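Local coordinates for protein tryptase inhibitor (Rhipicephalus appendiculatus, PDB 2UUY) that probably inhibits serine endopeptidases, tryptase among them, through a small disulfide-rich Kunitz-type domain that here lies against the chain of another protein, at residues B[1-7]-B[25-30]; B[9-15]-B[32-36]; B[19-23]-B[40-44]. One frame throughout, in Å; residues are numbered along the deposited sequence.

Contact 1: residues B[1-7]-B[25-30]; sequences CTVPIGW and MGNCCK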
loop_
_atom_site.group_PDB
_atom_site.type_symbol
_atom_site.label_atom_id
_atom_site.label_comp_id
_atom_site.label_asym_id
_atom_site.label_seq_id
_atom_site.Cartn_x
_atom_site.Cartn_y
_atom_site.Cartn_z
ATOM N N CYS B 1 -5.260 -26.250 -8.839
ATOM C CA CYS B 1 -3.943 -26.727 -8.314
ATOM C C CYS B 1 -4.000 -26.879 -6.795
ATOM O O CYS B 1 -4.127 -25.880 -6.084
ATOM C CB CYS B 1 -2.836 -25.735 -8.700
ATOM S SG CYS B 1 -1.170 -26.212 -8.198
ATOM N N THR B 2 -3.888 -28.114 -6.294
ATOM C CA THR B 2 -3.870 -28.336 -4.832
ATOM C C THR B 2 -2.430 -28.570 -4.336
ATOM O O THR B 2 -1.691 -29.386 -4.859
ATOM C CB THR B 2 -4.862 -29.447 -4.314
ATOM O OG1 THR B 2 -4.159 -30.514 -3.649
ATOM C CG2 THR B 2 -5.754 -30.016 -5.427
ATOM N N VAL B 3 -2.047 -27.766 -3.363
ATOM C CA VAL B 3 -0.744 -27.867 -2.735
ATOM C C VAL B 3 -0.887 -28.708 -1.452
ATOM O O VAL B 3 -1.708 -28.378 -0.598
ATOM C CB VAL B 3 -0.229 -26.467 -2.406
ATOM C CG1 VAL B 3 1.144 -26.545 -1.838
ATOM C CG2 VAL B 3 -0.214 -25.589 -3.685
ATOM N N PRO B 4 -0.087 -29.783 -1.292
ATOM C CA PRO B 4 -0.316 -30.596 -0.070
ATOM C C PRO B 4 0.146 -29.882 1.195
ATOM O O PRO B 4 1.022 -29.039 1.169
ATOM C CB PRO B 4 0.483 -31.871 -0.311
ATOM C CG PRO B 4 1.508 -31.452 -1.215
ATOM C CD PRO B 4 0.962 -30.372 -2.124
ATOM N N ILE B 5 -0.466 -30.234 2.310
ATOM C CA ILE B 5 -0.063 -29.740 3.588
ATOM C C ILE B 5 1.415 -30.102 3.754
ATOM O O ILE B 5 1.835 -31.231 3.484
ATOM C CB ILE B 5 -0.940 -30.357 4.709
ATOM C CG1 ILE B 5 -2.366 -29.849 4.574
ATOM C CG2 ILE B 5 -0.388 -30.018 6.060
ATOM C CD1 ILE B 5 -3.339 -30.605 5.460
ATOM N N GLY B 6 2.178 -29.140 4.240
ATOM C CA GLY B 6 3.590 -29.323 4.483
ATOM C C GLY B 6 4.485 -28.856 3.368
ATOM O O GLY B 6 5.673 -28.719 3.605
ATOM N N TRP B 7 3.941 -28.625 2.185
ATOM C CA TRP B 7 4.739 -28.160 1.050
ATOM C C TRP B 7 5.302 -26.790 1.312
ATOM O O TRP B 7 4.623 -25.967 1.945
ATOM C CB TRP B 7 3.864 -28.122 -0.197
ATOM C CG TRP B 7 4.618 -28.078 -1.500
ATOM C CD1 TRP B 7 4.935 -26.977 -2.260
ATOM C CD2 TRP B 7 5.107 -29.214 -2.225
ATOM N NE1 TRP B 7 5.588 -27.380 -3.391
ATOM C CE2 TRP B 7 5.697 -28.744 -3.390
ATOM C CE3 TRP B 7 5.113 -30.596 -1.971
ATOM C CZ2 TRP B 7 6.306 -29.588 -4.302
ATOM C CZ3 TRP B 7 5.688 -31.431 -2.899
ATOM C CH2 TRP B 7 6.290 -30.926 -4.044
ATOM N N MET B 25 4.002 -25.132 -7.998
ATOM C CA MET B 25 3.983 -25.866 -6.739
ATOM C C MET B 25 3.878 -27.346 -7.073
ATOM O O MET B 25 2.795 -27.888 -7.195
ATOM C CB MET B 25 2.790 -25.432 -5.873
ATOM C CG MET B 25 2.661 -23.933 -5.619
ATOM S SD MET B 25 4.133 -23.091 -4.999
ATOM C CE MET B 25 4.867 -24.248 -3.873
ATOM N N GLY B 26 5.011 -27.993 -7.266
ATOM C CA GLY B 26 5.034 -29.411 -7.623
ATOM C C GLY B 26 4.639 -29.597 -9.079
ATOM O O GLY B 26 5.396 -29.238 -9.978
ATOM N N ASN B 27 3.440 -30.091 -9.307
ATOM C CA ASN B 27 2.973 -30.429 -10.645
ATOM C C ASN B 27 2.292 -29.304 -11.364
ATOM O O ASN B 27 2.121 -29.382 -12.577
ATOM C CB ASN B 27 1.957 -31.551 -10.567
ATOM C CG ASN B 27 2.552 -32.869 -10.211
ATOM O OD1 ASN B 27 3.755 -33.056 -10.207
ATOM N ND2 ASN B 27 1.677 -33.820 -9.939
ATOM N N CYS B 28 1.844 -28.286 -10.635
ATOM C CA CYS B 28 0.948 -27.276 -11.173
ATOM C C CYS B 28 1.204 -25.902 -10.604
ATOM O O CYS B 28 1.798 -25.771 -9.530
ATOM C CB CYS B 28 -0.510 -27.668 -10.880
ATOM S SG CYS B 28 -0.913 -28.040 -9.092
ATOM N N CYS B 29 0.792 -24.885 -11.358
ATOM C CA CYS B 29 0.923 -23.512 -10.953
ATOM C C CYS B 29 -0.294 -23.067 -10.175
ATOM O O CYS B 29 -1.427 -23.396 -10.502
ATOM C CB CYS B 29 1.136 -22.620 -12.175
ATOM S SG CYS B 29 2.765 -22.883 -12.922
ATOM N N LYS B 30 -0.006 -22.342 -9.099
ATOM C CA LYS B 30 -1.013 -21.811 -8.211
ATOM C C LYS B 30 -0.832 -20.303 -8.101
ATOM O O LYS B 30 0.271 -19.796 -8.132
ATOM C CB LYS B 30 -0.885 -22.438 -6.819
ATOM C CG LYS B 30 -1.919 -21.950 -5.804
ATOM C CD LYS B 30 -2.075 -22.855 -4.622
ATOM C CE LYS B 30 -3.175 -22.362 -3.720
ATOM N NZ LYS B 30 -4.548 -22.560 -4.281
HETATM O O HOH W 1 1.083 -28.999 -5.490
HETATM O O HOH W 2 7.238 -26.488 -5.630
#
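Cys1 and Cys28 are joined SG to SG at 2.1 Å, tying the N terminus of this TAP-like Kunitz domain to its two-stranded hairpin: Cys28 is the last residue of the type II' beta turn that begins at Met25 and the first of strand 28-34. The two halves of the disulfide reach the bond differently: SG of Cys1 lies opposite its own backbone N (chi1 -177°), whereas SG of Cys28 is tucked between backbone N and carbonyl carbon (chi1 53°). Beside the bridge, Cys1 CB settles 3.3 Å from Cys29 O.

Val3 works through a single methyl. Its CG2, turned to the backbone-N side, presses on Lys30 CD at 3.4 Å, a snug fit, and meets Met25 CB at 3.7 Å, with Met25 CG only slightly farther off. The aliphatic part of Lys30 crosses Val3 at a slant, and so does the side chain of Met25.

On the benzo side of the indole, Trp7 CZ2 approaches Gly26 CA obliquely at 3.6 Å. No direct hydrogen bond spans the segments; waters do that work. One donates to both Thr2 O and Met25 O. The other, lying in the indole plane, accepts from Trp7 NE1 at 2.9 Å and from Gly26 N at 3.1 Å.

Contact 2: residues B[9-15]-B[32-36]; sequences EPVKGLC and YEGCY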
loop_
_atom_site.group_PDB
_atom_site.type_symbol
_atom_site.label_atom_id
_atom_site.label_comp_id
_atom_site.label_asym_id
_atom_site.label_seq_id
_atom_site.Cartn_x
_atom_site.Cartn_y
_atom_site.Cartn_z
ATOM N N GLU B 9 5.827 -23.291 0.357
ATOM C CA GLU B 9 5.223 -22.296 -0.526
ATOM C C GLU B 9 6.112 -21.064 -0.574
ATOM O O GLU B 9 7.079 -20.937 0.169
ATOM C CB GLU B 9 3.819 -21.984 -0.041
ATOM C CG GLU B 9 2.946 -23.202 -0.175
ATOM C CD GLU B 9 1.525 -22.931 0.248
ATOM O OE1 GLU B 9 1.153 -23.340 1.367
ATOM O OE2 GLU B 9 0.779 -22.302 -0.508
ATOM N N PRO B 10 5.800 -20.127 -1.464
ATOM C CA PRO B 10 6.646 -19.003 -1.562
ATOM C C PRO B 10 6.745 -18.187 -0.271
ATOM O O PRO B 10 5.779 -18.092 0.479
ATOM C CB PRO B 10 5.947 -18.100 -2.627
ATOM C CG PRO B 10 5.214 -19.085 -3.433
ATOM C CD PRO B 10 4.718 -20.057 -2.457
ATOM N N VAL B 11 7.902 -17.633 0.013
ATOM C CA VAL B 11 8.086 -16.798 1.183
ATOM C C VAL B 11 7.248 -15.539 0.993
ATOM O O VAL B 11 7.310 -14.876 -0.059
ATOM C CB VAL B 11 9.564 -16.448 1.411
ATOM C CG1 VAL B 11 9.720 -15.361 2.480
ATOM C CG2 VAL B 11 10.352 -17.685 1.831
ATOM N N LYS B 12 6.424 -15.231 1.983
ATOM C CA LYS B 12 5.636 -14.001 1.949
ATOM C C LYS B 12 6.534 -12.787 2.130
ATOM O O LYS B 12 7.342 -12.707 3.054
ATOM C CB LYS B 12 4.608 -14.017 3.057
ATOM C CG LYS B 12 3.550 -15.047 2.827
ATOM C CD LYS B 12 2.613 -15.282 4.017
ATOM C CE LYS B 12 1.588 -16.379 3.703
ATOM N NZ LYS B 12 0.447 -16.408 4.660
ATOM N N GLY B 13 6.395 -11.811 1.255
ATOM C CA GLY B 13 7.108 -10.567 1.411
ATOM C C GLY B 13 6.540 -9.756 2.546
ATOM O O GLY B 13 5.319 -9.865 2.884
ATOM N N LEU B 14 7.384 -8.921 3.162
ATOM C CA LEU B 14 6.966 -8.011 4.239
ATOM C C LEU B 14 6.223 -6.826 3.725
ATOM O O LEU B 14 5.460 -6.250 4.494
ATOM C CB LEU B 14 8.172 -7.535 5.087
ATOM C CG LEU B 14 9.097 -8.588 5.662
ATOM C CD1 LEU B 14 10.183 -7.890 6.441
ATOM C CD2 LEU B 14 8.263 -9.560 6.454
ATOM N N CYS B 15 6.447 -6.406 2.484
ATOM C CA CYS B 15 5.712 -5.278 1.949
ATOM C C CYS B 15 4.227 -5.598 1.871
ATOM O O CYS B 15 3.832 -6.753 1.883
ATOM C CB CYS B 15 6.261 -4.845 0.573
ATOM S SG CYS B 15 5.607 -5.663 -0.921
ATOM N N TYR B 32 -0.777 -16.786 -6.202
ATOM C CA TYR B 32 -0.417 -16.196 -4.915
ATOM C C TYR B 32 -0.691 -14.703 -5.011
ATOM O O TYR B 32 -0.379 -14.066 -6.007
ATOM C CB TYR B 32 1.053 -16.489 -4.581
ATOM C CG TYR B 32 1.205 -17.914 -4.134
ATOM C CD1 TYR B 32 1.053 -18.256 -2.801
ATOM C CD2 TYR B 32 1.399 -18.941 -5.051
ATOM C CE1 TYR B 32 1.109 -19.571 -2.393
ATOM C CE2 TYR B 32 1.458 -20.247 -4.660
ATOM C CZ TYR B 32 1.344 -20.550 -3.335
ATOM O OH TYR B 32 1.394 -21.873 -2.953
ATOM N N GLU B 33 -1.322 -14.166 -3.976
ATOM C CA GLU B 33 -1.706 -12.752 -3.920
ATOM C C GLU B 33 -1.057 -12.121 -2.701
ATOM O O GLU B 33 -1.315 -12.571 -1.562
ATOM C CB GLU B 33 -3.209 -12.635 -3.789
ATOM C CG GLU B 33 -4.012 -13.099 -4.977
ATOM C CD GLU B 33 -5.480 -13.044 -4.612
ATOM O OE1 GLU B 33 -6.067 -11.976 -4.775
ATOM O OE2 GLU B 33 -6.024 -14.021 -4.047
ATOM N N GLY B 34 -0.215 -11.115 -2.907
ATOM C CA GLY B 34 0.499 -10.507 -1.795
ATOM C C GLY B 34 1.789 -9.916 -2.292
ATOM O O GLY B 34 1.914 -9.533 -3.454
ATOM N N CYS B 35 2.757 -9.786 -1.384
ATOM C CA CYS B 35 4.024 -9.148 -1.717
ATOM C C CYS B 35 4.987 -10.172 -2.256
ATOM O O CYS B 35 5.923 -10.616 -1.588
ATOM C CB CYS B 35 4.617 -8.489 -0.452
ATOM S SG CYS B 35 6.173 -7.650 -0.787
ATOM N N TYR B 36 4.727 -10.565 -3.475
ATOM C CA TYR B 36 5.478 -11.637 -4.134
ATOM C C TYR B 36 6.108 -11.056 -5.362
ATOM O O TYR B 36 5.397 -10.470 -6.181
ATOM C CB TYR B 36 4.544 -12.782 -4.523
ATOM C CG TYR B 36 3.917 -13.489 -3.383
ATOM C CD1 TYR B 36 4.641 -14.384 -2.597
ATOM C CD2 TYR B 36 2.588 -13.274 -3.070
ATOM C CE1 TYR B 36 4.041 -15.028 -1.546
ATOM C CE2 TYR B 36 1.987 -13.943 -2.038
ATOM C CZ TYR B 36 2.715 -14.838 -1.288
ATOM O OH TYR B 36 2.104 -15.515 -0.265
HETATM O O HOH W 3 3.063 -17.983 0.317
HETATM O O HOH W 4 3.105 -10.942 1.131
#
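Cys15 and Cys35 supply the covalent link, SG to SG 2.1 Å with a chi3 of 109°. Cys35 carries its SG opposite the backbone N, which sends it across to the loop, while Cys15 holds its own SG between backbone N and carbonyl carbon.

Of the hydrogen bonds, the short one is at the other end: Tyr32 OH donates to Glu9 OE2 at 2.6 Å. It uses the anti lone pair of the carboxylate; OE2 sits at the edge of the phenol, near its plane, with the carboxylate turned 65° from the ring. Near the disulfide, Gly13 N gives a weak, strongly bent bond to Cys35 O (3.1 Å, 124°), and Gly13 CA adds a CA-H...O contact to the same oxygen. Cys35 is the centre of an inverse gamma turn, and its N donates to a water that in turn donates to Gly13 O. A second water donates to Pro10 O and hydrogen-bonds with Tyr36 OH.

The bridge probably corresponds to the one beside the protease-binding loop of classical Kunitz inhibitors, consistent with the backbone hydrogen bonds that Leu14 and Cys15 make to the chain of another protein.

The apolar contacts centre on Pro10. Its CD rides over one face of Tyr32, 3.8 Å from the ring centroid, in a CH-pi contact, while Pro10 CB comes obliquely to Tyr36 CE1 at 3.8 Å. Lys12 runs alongside Tyr36, pointing the same way, with Lys12 CG 3.4 Å from Tyr36 OH.

Contact 3: residues B[19-23]-B[40-44]; sequences FTRYY and YSRMG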
loop_
_atom_site.group_PDB
_atom_site.type_symbol
_atom_site.label_atom_id
_atom_site.label_comp_id
_atom_site.label_asym_id
_atom_site.label_seq_id
_atom_site.Cartn_x
_atom_site.Cartn_y
_atom_site.Cartn_z
ATOM N N PHE B 19 0.235 -8.028 -5.274
ATOM C CA PHE B 19 0.482 -8.510 -6.631
ATOM C C PHE B 19 -0.125 -9.896 -6.804
ATOM O O PHE B 19 -0.246 -10.645 -5.846
ATOM C CB PHE B 19 1.972 -8.592 -6.895
ATOM C CG PHE B 19 2.697 -7.305 -6.746
ATOM C CD1 PHE B 19 2.385 -6.233 -7.557
ATOM C CD2 PHE B 19 3.765 -7.174 -5.874
ATOM C CE1 PHE B 19 3.073 -5.042 -7.442
ATOM C CE2 PHE B 19 4.453 -5.982 -5.753
ATOM C CZ PHE B 19 4.102 -4.918 -6.552
ATOM N N THR B 20 -0.484 -10.224 -8.043
ATOM C CA THR B 20 -0.941 -11.559 -8.406
ATOM C C THR B 20 0.191 -12.254 -9.144
ATOM O O THR B 20 0.614 -11.796 -10.202
ATOM C CB THR B 20 -2.196 -11.490 -9.296
ATOM O OG1 THR B 20 -3.238 -10.857 -8.558
ATOM C CG2 THR B 20 -2.631 -12.885 -9.734
ATOM N N ARG B 21 0.704 -13.334 -8.564
ATOM C CA ARG B 21 1.805 -14.094 -9.181
ATOM C C ARG B 21 1.431 -15.551 -9.259
ATOM O O ARG B 21 0.694 -16.061 -8.438
ATOM C CB ARG B 21 3.076 -13.983 -8.342
ATOM C CG ARG B 21 3.488 -12.590 -7.996
ATOM C CD ARG B 21 3.833 -11.781 -9.181
ATOM N NE ARG B 21 5.009 -12.302 -9.854
ATOM C CZ ARG B 21 5.552 -11.758 -10.919
ATOM N NH1 ARG B 21 4.991 -10.707 -11.475
ATOM N NH2 ARG B 21 6.648 -12.290 -11.447
ATOM N N TYR B 22 1.983 -16.248 -10.245
ATOM C CA TYR B 22 1.749 -17.670 -10.422
ATOM C C TYR B 22 3.049 -18.404 -10.173
ATOM O O TYR B 22 4.055 -18.090 -10.777
ATOM C CB TYR B 22 1.219 -17.934 -11.843
ATOM C CG TYR B 22 -0.071 -17.199 -12.122
ATOM C CD1 TYR B 22 -1.279 -17.731 -11.738
ATOM C CD2 TYR B 22 -0.062 -15.950 -12.714
ATOM C CE1 TYR B 22 -2.467 -17.044 -11.957
ATOM C CE2 TYR B 22 -1.231 -15.291 -12.961
ATOM C CZ TYR B 22 -2.427 -15.835 -12.546
ATOM O OH TYR B 22 -3.598 -15.100 -12.765
ATOM N N TYR B 23 3.016 -19.361 -9.246
ATOM C CA TYR B 23 4.194 -20.138 -8.879
ATOM C C TYR B 23 3.924 -21.613 -9.110
ATOM O O TYR B 23 2.850 -22.131 -8.818
ATOM C CB TYR B 23 4.512 -19.954 -7.397
ATOM C CG TYR B 23 5.161 -18.674 -6.966
ATOM C CD1 TYR B 23 6.498 -18.648 -6.670
ATOM C CD2 TYR B 23 4.413 -17.524 -6.740
ATOM C CE1 TYR B 23 7.104 -17.522 -6.184
ATOM C CE2 TYR B 23 5.013 -16.383 -6.237
ATOM C CZ TYR B 23 6.342 -16.382 -5.974
ATOM O OH TYR B 23 6.907 -15.241 -5.441
ATOM N N TYR B 40 5.638 -15.958 -11.820
ATOM C CA TYR B 40 5.377 -15.379 -13.129
ATOM C C TYR B 40 4.141 -14.500 -13.054
ATOM O O TYR B 40 3.206 -14.753 -12.285
ATOM C CB TYR B 40 5.209 -16.474 -14.210
ATOM C CG TYR B 40 6.453 -17.279 -14.519
ATOM C CD1 TYR B 40 7.245 -16.984 -15.616
ATOM C CD2 TYR B 40 6.818 -18.339 -13.712
ATOM C CE1 TYR B 40 8.366 -17.722 -15.904
ATOM C CE2 TYR B 40 7.963 -19.089 -13.986
ATOM C CZ TYR B 40 8.730 -18.774 -15.092
ATOM O OH TYR B 40 9.862 -19.517 -15.394
ATOM N N SER B 41 4.105 -13.449 -13.861
ATOM C CA SER B 41 2.870 -12.645 -13.887
ATOM C C SER B 41 1.805 -13.260 -14.746
ATOM O O SER B 41 0.645 -12.896 -14.579
ATOM C CB SER B 41 3.089 -11.203 -14.314
ATOM O OG SER B 41 3.641 -11.153 -15.587
ATOM N N ARG B 42 2.169 -14.156 -15.673
ATOM C CA ARG B 42 1.195 -14.815 -16.530
ATOM C C ARG B 42 1.147 -16.295 -16.170
ATOM O O ARG B 42 2.175 -16.960 -16.079
ATOM C CB ARG B 42 1.556 -14.649 -18.008
ATOM C CG ARG B 42 1.064 -13.345 -18.639
ATOM C CD ARG B 42 1.896 -12.117 -18.331
ATOM N NE ARG B 42 3.282 -12.327 -18.767
ATOM C CZ ARG B 42 3.784 -12.018 -19.966
ATOM N NH1 ARG B 42 3.049 -11.413 -20.893
ATOM N NH2 ARG B 42 5.058 -12.317 -20.216
ATOM N N MET B 43 -0.057 -16.816 -15.978
ATOM C CA MET B 43 -0.268 -18.219 -15.697
ATOM C C MET B 43 0.377 -19.120 -16.741
ATOM O O MET B 43 1.015 -20.125 -16.389
ATOM C CB MET B 43 -1.763 -18.508 -15.583
ATOM C CG MET B 43 -2.084 -19.961 -15.409
ATOM S SD MET B 43 -1.408 -20.729 -13.946
ATOM C CE MET B 43 -2.741 -20.649 -12.777
ATOM N N GLY B 44 0.249 -18.782 -18.017
ATOM C CA GLY B 44 0.770 -19.660 -19.054
ATOM C C GLY B 44 2.270 -19.736 -19.053
ATOM O O GLY B 44 2.848 -20.762 -19.430
HETATM O O HOH W 5 -0.350 -11.238 -12.659
#
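Tyr40 opens the contact by pairing backbone to backbone with Tyr22, a single antiparallel hydrogen-bonded bridge on the edge of the Kunitz hairpin. Tyr22 N donates to Tyr40 O at 2.8 Å, in the carbonyl plane and nearly straight (163°); Tyr40 N returns a more bent bond to Tyr22 O at 2.9 Å. The peptide from Tyr40 to Ser41 then lies over one face of the Arg21 guanidinium, with Tyr40 C above its centre. Bends at chi2 and chi3 curl Arg21 back to this place, where its NE is held by Gly38 O. Ser41 CB reaches Arg21 NH1 at 3.5 Å, and Ser41 O shares a donating water with Thr20 O. Arg42 occupies the N-cap position of the helix. Met43 follows at once and covers the Tyr22 ring: its CB stands almost on the ring normal, 3.8 Å from the centroid, its SD makes an oblique Met-aromatic contact, and its CE closes on Tyr22 CD1 at 3.4 Å. Helix 43-47 is thereby laid against the sheet, Tyr22 also touching its Cys46 and Val31 of strand 28-34, while Met43 packs on Cys29 of that strand.

In the fold
From the N terminus, contact 1 closes the loop that runs through strand 19-25 to the hairpin turn and the start of strand 28-34. Contact 2 closes the next, from 9-15 back to the end of that same strand, and contact 3 a third, from 19-23 to 40-44 at the approach to helix 43-47, enclosing strand 28-34. Their segments alternate along the sequence, so each pair of contacts crosses and none sits wholly within another. Contacts 1 and 2 meet where Met25 and Val3 pack against Tyr32, whereas contacts 1 and 3 lie on opposite sides of the chain's centre. Hairpin pairing connects them: Lys30 with Tyr23, Tyr32 with Arg21 and Gly34 with Phe19.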